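Local coordinates for biogenic amine-binding protein (Rhodnius prolixus, PDB 4GE1) that binds biogenic amines, here tryptamine, and is a salivary lipocalin of the nitrophorin family from a blood-feeding insect, at residues Y120-V125 with E154-K159; S111-D116 with G158-K163. One frame throughout, in Å; residues are numbered along the deposited sequence.

Overall arrangement
Both contacts join helix 150-159 and its C-terminal end to the outer face of the lipocalin barrel. They rest on neighbouring antiparallel strands, 120-127 and 102-115, and their centres lie about 2 Å apart. Interaction 1 is the more buried of the two and purely apolar, with Val122 against Ala156 and Leu157. Interaction 2 sits where the helix stops. It is only partly buried and mixes a methyl contact with a weak lysine-to-carbonyl hydrogen bond. The two strands are also tied to each other: Tyr120 OH lies 2.6 Å from Asp114 OD2, a probable hydrogen bond. Each strand segment also sends a side chain, Val125 or Tyr112, to the tryptamine pocket.

Interaction 1. Residues Y120-V125 with E154-K159; sequences YSVVHV and EAALGK. With TSS (2-(1H-indol-3-yl)ethanamine), chain E.
Val122 meets Ala156 and Leu157 where helix 150-159 packs against the outside of the lipocalin beta-barrel. The apolar contacts are few and small. Val122 CG2 lies 3.9 Å from Ala156 CB. Its other methyl, CG1, lies 3.9 Å from Leu157 CD2. CG1 stands anti to the backbone N (chi1 179°), which puts CG2 beside that N, and the valine thus gives one methyl to each helix residue. The side chains of Val122 and Leu157 cross at about a right angle. Ala156 has only its CB to offer, and the backbones come close here: the CA atoms of Val122 and Ala156 are 6.9 Å apart. All three residues are buried. Leu157 also touches Val138 of the next strand, and Leu164 and Leu167 beyond the helix.

The polar links run to other parts of the fold. The backbone of Val122 is hydrogen-bonded to Ile113 and Asp114 on strand 102-115. Ser121 OG is hydrogen-bonded to Gln139 NE2, and Gln139 OE1 in turn binds the tryptamine.

The ligand contact is made on the inner side of the strand. Val125 belongs to the amine pocket and sets both methyls over one face of the indole. Val125 CG1 is near the benzene ring, 3.9 Å from CE3 of the tryptamine, and Val125 CG2 stands above the ring-fusion carbon CD2 at 3.7 Å.

Interaction 2. Residues S111-D116 with G158-K163; sequences SYIDTD and GKVGLK
The backbones of strand 111-115 and the end of helix 150-159 stay well apart, with the CA atoms of Ile113 and Lys159 8.2 Å from each other. Ile113 spans this distance with its side chain. CG1 lies beside its backbone N (chi1 -64°), and the chain then extends (chi2 171°) to bring CD1 tip to tip with Val160. Ile113 CD1 is 3.5 Å from Val160 CG1, tighter than usual for two methyl carbons, and 4.0 Å from Val160 CG2.

Ile113 and Asp114 form a classic beta bulge opposite Val122 in the lipocalin barrel. The helix closes with a Schellman motif: Gly161 N bonds to Gly158 O at 3.0 Å, and Leu162 N reaches Leu157 O. Gly161 takes the positive phi (72°) at the C-prime position.

Lys159 runs alongside Ile113, the two side chains pointing opposite ways, and its chain is bent midway. Its NZ makes a weak hydrogen bond of 3.4 Å to Ile113 O and a second weak one to Asp9 O. The same amine end passes alongside the branch methyl of the isoleucine, with Lys159 NZ 3.6 Å from Ile113 CG2 and Lys159 CE 3.9 Å from it.

Interaction 1. Residues Y120-V125 with E154-K159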
loop_
_atom_site.group_PDB
_atom_site.type_symbol
_atom_site.label_atom_id
_atom_site.label_comp_id
_atom_site.label_asym_id
_atom_site.label_seq_id
_atom_site.Cartn_x
_atom_site.Cartn_y
_atom_site.Cartn_z
ATOM N N TYR A 120 -7.730 6.012 -8.289
ATOM C CA TYR A 120 -6.815 4.879 -8.371
ATOM C C TYR A 120 -5.356 5.282 -8.198
ATOM O O TYR A 120 -4.975 6.423 -8.449
ATOM C CB TYR A 120 -6.967 4.187 -9.725
ATOM C CG TYR A 120 -6.250 4.917 -10.851
ATOM C CD1 TYR A 120 -4.941 4.586 -11.208
ATOM C CD2 TYR A 120 -6.875 5.945 -11.543
ATOM C CE1 TYR A 120 -4.280 5.262 -12.234
ATOM C CE2 TYR A 120 -6.226 6.625 -12.569
ATOM C CZ TYR A 120 -4.929 6.280 -12.910
ATOM O OH TYR A 120 -4.288 6.953 -13.925
ATOM N N SER A 121 -4.543 4.324 -7.779
ATOM C CA SER A 121 -3.097 4.474 -7.813
ATOM C C SER A 121 -2.471 3.116 -8.084
ATOM O O SER A 121 -3.037 2.085 -7.738
ATOM C CB SER A 121 -2.570 5.053 -6.502
ATOM O OG SER A 121 -2.868 4.209 -5.407
ATOM N N VAL A 122 -1.306 3.118 -8.714
ATOM C CA VAL A 122 -0.597 1.880 -8.995
ATOM C C VAL A 122 0.795 1.976 -8.383
ATOM O O VAL A 122 1.504 2.963 -8.579
ATOM C CB VAL A 122 -0.530 1.624 -10.500
ATOM C CG1 VAL A 122 0.227 0.340 -10.788
ATOM C CG2 VAL A 122 -1.947 1.575 -11.073
ATOM N N VAL A 123 1.178 0.970 -7.609
ATOM C CA VAL A 123 2.370 1.103 -6.790
ATOM C C VAL A 123 3.286 -0.115 -6.888
ATOM O O VAL A 123 2.837 -1.229 -7.150
ATOM C CB VAL A 123 2.002 1.396 -5.301
ATOM C CG1 VAL A 123 1.410 0.151 -4.607
ATOM C CG2 VAL A 123 3.201 1.937 -4.537
ATOM N N HIS A 124 4.579 0.122 -6.708
ATOM C CA HIS A 124 5.545 -0.946 -6.520
ATOM C C HIS A 124 6.196 -0.755 -5.155
ATOM O O HIS A 124 6.740 0.317 -4.863
ATOM C CB HIS A 124 6.601 -0.924 -7.631
ATOM C CG HIS A 124 7.766 -1.830 -7.373
ATOM N ND1 HIS A 124 8.940 -1.390 -6.807
ATOM C CD2 HIS A 124 7.929 -3.156 -7.606
ATOM C CE1 HIS A 124 9.784 -2.406 -6.702
ATOM N NE2 HIS A 124 9.195 -3.485 -7.178
ATOM N N VAL A 125 6.106 -1.780 -4.311
ATOM C CA VAL A 125 6.697 -1.740 -2.979
ATOM C C VAL A 125 7.711 -2.855 -2.820
ATOM O O VAL A 125 7.449 -3.996 -3.198
ATOM C CB VAL A 125 5.647 -1.894 -1.884
ATOM C CG1 VAL A 125 6.284 -1.669 -0.515
ATOM C CG2 VAL A 125 4.496 -0.931 -2.115
ATOM N N GLU A 154 -4.662 -0.225 -16.645
ATOM C CA GLU A 154 -4.074 -1.212 -17.543
ATOM C C GLU A 154 -2.780 -0.669 -18.133
ATOM O O GLU A 154 -1.768 -1.368 -18.195
ATOM C CB GLU A 154 -5.060 -1.550 -18.664
ATOM C CG GLU A 154 -4.744 -2.824 -19.429
ATOM C CD GLU A 154 -4.859 -4.063 -18.566
ATOM O OE1 GLU A 154 -5.734 -4.913 -18.852
ATOM O OE2 GLU A 154 -4.069 -4.190 -17.607
ATOM N N ALA A 155 -2.822 0.588 -18.560
ATOM C CA ALA A 155 -1.659 1.249 -19.128
ATOM C C ALA A 155 -0.532 1.335 -18.109
ATOM O O ALA A 155 0.606 0.957 -18.394
ATOM C CB ALA A 155 -2.032 2.635 -19.625
ATOM N N ALA A 156 -0.850 1.833 -16.920
ATOM C CA ALA A 156 0.141 1.947 -15.861
ATOM C C ALA A 156 0.846 0.615 -15.614
ATOM O O ALA A 156 2.062 0.577 -15.445
ATOM C CB ALA A 156 -0.500 2.457 -14.585
ATOM N N LEU A 157 0.077 -0.471 -15.589
ATOM C CA LEU A 157 0.641 -1.803 -15.391
ATOM C C LEU A 157 1.468 -2.195 -16.613
ATOM O O LEU A 157 2.373 -3.027 -16.529
ATOM C CB LEU A 157 -0.463 -2.836 -15.143
ATOM C CG LEU A 157 -1.285 -2.713 -13.848
ATOM C CD1 LEU A 157 -2.530 -3.584 -13.907
ATOM C CD2 LEU A 157 -0.450 -3.079 -12.636
ATOM N N GLY A 158 1.147 -1.592 -17.752
ATOM C CA GLY A 158 1.893 -1.826 -18.975
ATOM C C GLY A 158 3.346 -1.414 -18.830
ATOM O O GLY A 158 4.254 -2.154 -19.206
ATOM N N LYS A 159 3.563 -0.227 -18.275
ATOM C CA LYS A 159 4.911 0.289 -18.084
ATOM C C LYS A 159 5.826 -0.735 -17.422
ATOM O O LYS A 159 7.021 -0.783 -17.714
ATOM C CB LYS A 159 4.886 1.554 -17.230
ATOM C CG LYS A 159 4.427 2.810 -17.945
ATOM C CD LYS A 159 4.358 3.965 -16.954
ATOM C CE LYS A 159 5.569 3.959 -16.024
ATOM N NZ LYS A 159 5.495 5.005 -14.963
HETATM N N1 TSS E . 1.371 -2.527 3.928
HETATM C CA TSS E . 2.586 -3.022 3.327
HETATM C CB TSS E . 2.623 -3.103 1.833
HETATM C CG TSS E . 1.945 -2.017 1.059
HETATM C CD1 TSS E . 0.783 -2.138 0.310
HETATM N NE1 TSS E . 0.493 -0.947 -0.254
HETATM C CE2 TSS E . 1.445 -0.020 0.120
HETATM C CD2 TSS E . 2.355 -0.655 0.926
HETATM C CZ2 TSS E . 1.592 1.361 -0.183
HETATM C CH2 TSS E . 2.673 2.074 0.328
HETATM C CZ3 TSS E . 3.601 1.427 1.148
HETATM C CE3 TSS E . 3.450 0.069 1.451
#

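Interaction 2. Residues S111-D116 with G158-K163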
loop_
_atom_site.group_PDB
_atom_site.type_symbol
_atom_site.label_atom_id
_atom_site.label_comp_id
_atom_site.label_asym_id
_atom_site.label_seq_id
_atom_site.Cartn_x
_atom_site.Cartn_y
_atom_site.Cartn_z
ATOM N N SER A 111 7.270 3.170 -4.792
ATOM C CA SER A 111 7.296 3.882 -6.068
ATOM C C SER A 111 5.921 3.925 -6.709
ATOM O O SER A 111 5.428 2.907 -7.194
ATOM C CB SER A 111 8.281 3.217 -7.043
ATOM O OG SER A 111 9.477 2.838 -6.389
ATOM N N TYR A 112 5.300 5.097 -6.714
ATOM C CA TYR A 112 4.018 5.250 -7.388
ATOM C C TYR A 112 4.195 5.423 -8.894
ATOM O O TYR A 112 4.743 6.418 -9.375
ATOM C CB TYR A 112 3.150 6.349 -6.752
ATOM C CG TYR A 112 2.408 5.828 -5.542
ATOM C CD1 TYR A 112 2.918 6.003 -4.265
ATOM C CD2 TYR A 112 1.226 5.108 -5.684
ATOM C CE1 TYR A 112 2.253 5.504 -3.151
ATOM C CE2 TYR A 112 0.553 4.600 -4.575
ATOM C CZ TYR A 112 1.072 4.805 -3.310
ATOM O OH TYR A 112 0.427 4.301 -2.202
ATOM N N ILE A 113 3.738 4.408 -9.616
ATOM C CA ILE A 113 3.799 4.357 -11.062
ATOM C C ILE A 113 2.816 5.338 -11.696
ATOM O O ILE A 113 3.129 5.973 -12.711
ATOM C CB ILE A 113 3.494 2.928 -11.535
ATOM C CG1 ILE A 113 4.579 1.976 -11.036
ATOM C CG2 ILE A 113 3.361 2.873 -13.044
ATOM C CD1 ILE A 113 4.265 0.514 -11.267
ATOM N N ASP A 114 1.637 5.464 -11.084
ATOM C CA ASP A 114 0.589 6.359 -11.571
ATOM C C ASP A 114 -0.538 6.526 -10.542
ATOM O O ASP A 114 -0.737 5.668 -9.677
ATOM C CB ASP A 114 0.014 5.839 -12.890
ATOM C CG ASP A 114 -0.886 6.852 -13.581
ATOM O OD1 ASP A 114 -0.678 8.070 -13.391
ATOM O OD2 ASP A 114 -1.796 6.431 -14.326
ATOM N N THR A 115 -1.273 7.631 -10.647
ATOM C CA THR A 115 -2.442 7.874 -9.802
ATOM C C THR A 115 -3.206 9.104 -10.275
ATOM O O THR A 115 -2.615 10.045 -10.804
ATOM C CB THR A 115 -2.053 8.098 -8.334
ATOM O OG1 THR A 115 -3.239 8.244 -7.541
ATOM C CG2 THR A 115 -1.199 9.354 -8.197
ATOM N N ASP A 116 -4.521 9.095 -10.088
ATOM C CA ASP A 116 -5.325 10.275 -10.376
ATOM C C ASP A 116 -5.814 10.881 -9.065
ATOM O O ASP A 116 -6.662 11.777 -9.056
ATOM C CB ASP A 116 -6.497 9.936 -11.301
ATOM C CG ASP A 116 -7.551 9.081 -10.623
ATOM O OD1 ASP A 116 -7.293 8.574 -9.507
ATOM O OD2 ASP A 116 -8.638 8.909 -11.215
ATOM N N GLY A 158 1.147 -1.592 -17.752
ATOM C CA GLY A 158 1.893 -1.826 -18.975
ATOM C C GLY A 158 3.346 -1.414 -18.830
ATOM O O GLY A 158 4.254 -2.154 -19.206
ATOM N N LYS A 159 3.563 -0.227 -18.275
ATOM C CA LYS A 159 4.911 0.289 -18.084
ATOM C C LYS A 159 5.826 -0.735 -17.422
ATOM O O LYS A 159 7.021 -0.783 -17.714
ATOM C CB LYS A 159 4.886 1.554 -17.230
ATOM C CG LYS A 159 4.427 2.810 -17.945
ATOM C CD LYS A 159 4.358 3.965 -16.954
ATOM C CE LYS A 159 5.569 3.959 -16.024
ATOM N NZ LYS A 159 5.495 5.005 -14.963
ATOM N N VAL A 160 5.267 -1.551 -16.533
ATOM C CA VAL A 160 6.088 -2.445 -15.718
ATOM C C VAL A 160 5.933 -3.911 -16.102
ATOM O O VAL A 160 6.192 -4.806 -15.296
ATOM C CB VAL A 160 5.835 -2.241 -14.205
ATOM C CG1 VAL A 160 6.184 -0.813 -13.811
ATOM C CG2 VAL A 160 4.386 -2.574 -13.839
ATOM N N GLY A 161 5.517 -4.141 -17.344
ATOM C CA GLY A 161 5.457 -5.477 -17.909
ATOM C C GLY A 161 4.345 -6.337 -17.345
ATOM O O GLY A 161 4.459 -7.563 -17.311
ATOM N N LEU A 162 3.262 -5.701 -16.906
ATOM C CA LEU A 162 2.169 -6.442 -16.289
ATOM C C LEU A 162 0.815 -6.194 -16.943
ATOM O O LEU A 162 0.608 -5.193 -17.626
ATOM C CB LEU A 162 2.094 -6.144 -14.789
ATOM C CG LEU A 162 3.256 -6.671 -13.948
ATOM C CD1 LEU A 162 3.028 -6.410 -12.460
ATOM C CD2 LEU A 162 3.462 -8.150 -14.205
ATOM N N LYS A 163 -0.097 -7.135 -16.735
ATOM C CA LYS A 163 -1.474 -6.990 -17.177
ATOM C C LYS A 163 -2.395 -7.310 -16.010
ATOM O O LYS A 163 -2.100 -8.198 -15.206
ATOM C CB LYS A 163 -1.761 -7.920 -18.355
ATOM C CG LYS A 163 -1.007 -7.536 -19.625
ATOM C CD LYS A 163 -1.303 -8.475 -20.784
ATOM C CE LYS A 163 -0.484 -9.756 -20.703
ATOM N NZ LYS A 163 -0.502 -10.491 -22.010
#